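Local coordinates for protein tyrosinase (Burkholderia thailandensis, PDB 5ZRE) that probably uses a pair of copper ions to hydroxylate monophenols with oxygen and oxidise the resulting diphenols to quinones, at residues Phe441-Tyr446 and Ile484-Pro489. Numbering follows the deposited sequence.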
# COMPACT_ATOMS: atom_id res chain seq x y z
N PHE A 441 1.82 6.73 -9.88
CA PHE A 441 3.09 7.43 -10.11
C PHE A 441 3.69 7.92 -8.78
O PHE A 441 2.99 8.00 -7.76
CB PHE A 441 2.89 8.57 -11.12
CG PHE A 441 2.04 9.71 -10.64
CD1 PHE A 441 0.66 9.71 -10.83
CD2 PHE A 441 2.62 10.81 -10.01
CE1 PHE A 441 -0.11 10.76 -10.37
CE2 PHE A 441 1.85 11.87 -9.56
CZ PHE A 441 0.48 11.83 -9.71
N ILE A 442 5.00 8.19 -8.84
CA ILE A 442 5.84 8.61 -7.69
C ILE A 442 6.41 10.00 -8.00
O ILE A 442 6.97 10.23 -9.06
CB ILE A 442 6.97 7.58 -7.42
CG1 ILE A 442 6.43 6.18 -7.13
CG2 ILE A 442 7.90 8.01 -6.28
CD1 ILE A 442 7.46 5.08 -7.34
N MET A 443 6.24 10.92 -7.06
CA MET A 443 6.88 12.23 -7.10
C MET A 443 8.13 12.16 -6.26
O MET A 443 8.00 11.90 -5.07
CB MET A 443 5.99 13.31 -6.48
CG MET A 443 5.46 14.31 -7.46
SD MET A 443 4.10 15.27 -6.74
CE MET A 443 2.73 14.19 -7.15
N LYS A 444 9.32 12.35 -6.83
CA LYS A 444 10.53 12.43 -6.01
C LYS A 444 11.04 13.86 -6.03
O LYS A 444 11.20 14.41 -7.10
CB LYS A 444 11.62 11.48 -6.51
CG LYS A 444 11.42 10.02 -6.15
CD LYS A 444 12.56 9.14 -6.58
CE LYS A 444 13.29 8.53 -5.40
NZ LYS A 444 14.06 7.32 -5.79
N ALA A 445 11.32 14.42 -4.85
CA ALA A 445 11.73 15.83 -4.74
C ALA A 445 13.22 15.92 -4.43
O ALA A 445 13.79 15.05 -3.77
CB ALA A 445 10.92 16.54 -3.67
N TYR A 446 13.82 17.02 -4.87
CA TYR A 446 15.25 17.25 -4.75
C TYR A 446 15.56 18.74 -4.63
O TYR A 446 14.92 19.57 -5.28
CB TYR A 446 15.98 16.79 -6.00
CG TYR A 446 15.94 15.31 -6.24
CD1 TYR A 446 16.91 14.47 -5.72
CD2 TYR A 446 14.95 14.76 -7.03
CE1 TYR A 446 16.90 13.10 -5.98
CE2 TYR A 446 14.90 13.39 -7.26
CZ TYR A 446 15.87 12.56 -6.74
OH TYR A 446 15.80 11.22 -7.01
N ILE A 484 -3.17 18.34 -7.08
CA ILE A 484 -2.44 17.52 -6.09
C ILE A 484 -1.40 18.41 -5.41
O ILE A 484 -0.67 19.15 -6.06
CB ILE A 484 -1.82 16.28 -6.78
CG1 ILE A 484 -2.74 15.06 -6.71
CG2 ILE A 484 -0.43 15.95 -6.23
CD1 ILE A 484 -2.82 14.35 -5.37
N VAL A 485 -1.32 18.26 -4.11
CA VAL A 485 -0.46 19.08 -3.29
C VAL A 485 0.49 18.17 -2.51
O VAL A 485 0.05 17.44 -1.64
CB VAL A 485 -1.30 19.90 -2.30
CG1 VAL A 485 -0.42 20.65 -1.31
CG2 VAL A 485 -2.26 20.83 -3.03
N ALA A 486 1.79 18.23 -2.81
CA ALA A 486 2.75 17.40 -2.07
C ALA A 486 3.53 18.29 -1.08
O ALA A 486 3.73 19.48 -1.33
CB ALA A 486 3.69 16.71 -3.03
N HIS A 487 3.96 17.69 0.01
CA HIS A 487 4.77 18.33 1.04
C HIS A 487 6.00 17.48 1.29
O HIS A 487 5.89 16.28 1.38
CB HIS A 487 4.01 18.48 2.36
CG HIS A 487 2.78 19.31 2.26
ND1 HIS A 487 2.80 20.68 2.46
CD2 HIS A 487 1.51 18.98 1.98
CE1 HIS A 487 1.58 21.16 2.32
NE2 HIS A 487 0.77 20.14 2.01
N PHE A 488 7.16 18.10 1.42
CA PHE A 488 8.38 17.40 1.75
C PHE A 488 9.09 18.16 2.86
O PHE A 488 9.16 19.38 2.81
CB PHE A 488 9.29 17.29 0.54
CG PHE A 488 8.65 16.66 -0.67
CD1 PHE A 488 7.94 17.43 -1.58
CD2 PHE A 488 8.75 15.31 -0.89
CE1 PHE A 488 7.36 16.85 -2.70
CE2 PHE A 488 8.16 14.72 -2.00
CZ PHE A 488 7.46 15.49 -2.91
N PRO A 489 9.64 17.43 3.83
CA PRO A 489 10.51 18.10 4.82
C PRO A 489 11.83 18.50 4.14
O PRO A 489 12.20 17.85 3.13
CB PRO A 489 10.78 17.04 5.90
CG PRO A 489 10.61 15.70 5.17
CD PRO A 489 9.65 15.96 4.01
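One face of the Phe488 ring carries the methyl of Ala445, whose CB sits 3.5 Å from the ring centroid and 2° off the ring normal, a CH-pi contact over the centre of the face. Near the plane of the same ring, at its edge, lies the backbone carbonyl of Met443, with O 4.2 Å from Phe488 CE2. This ring lies in the interface between two antiparallel three-stranded sheets packed face to face in a beta-sandwich arrangement: Phe441-Tyr446 is part of the central strand of one sheet, Ile484-Pro489 part of an outermost strand of the other. The two segments run at 42° to each other, with their axes 8.9 Å apart at closest approach; no hydrogen bond joins them, and the contact is made almost wholly by apolar side chains. In Phe488, CG stands anti to the carbonyl carbon and beside the backbone N (chi1 -55°), which carries the ring across to Ala445. Val429 of strand 426-433 also touches Phe488.

Farther along, Met443 makes the contact. Its chain reaches out from the backbone and bends at chi3, passing its sulfur beside Ala486, SD to CB 4.0 Å. Ile432 and Phe507, one from each sheet, also pack on this methionine, so its thioether is embedded in the sandwich interior. Beyond the sulfur the chain meets Ile484 at a slant, and the methionine methyl CE rests 3.7 Å from the CG2 branch of that isoleucine.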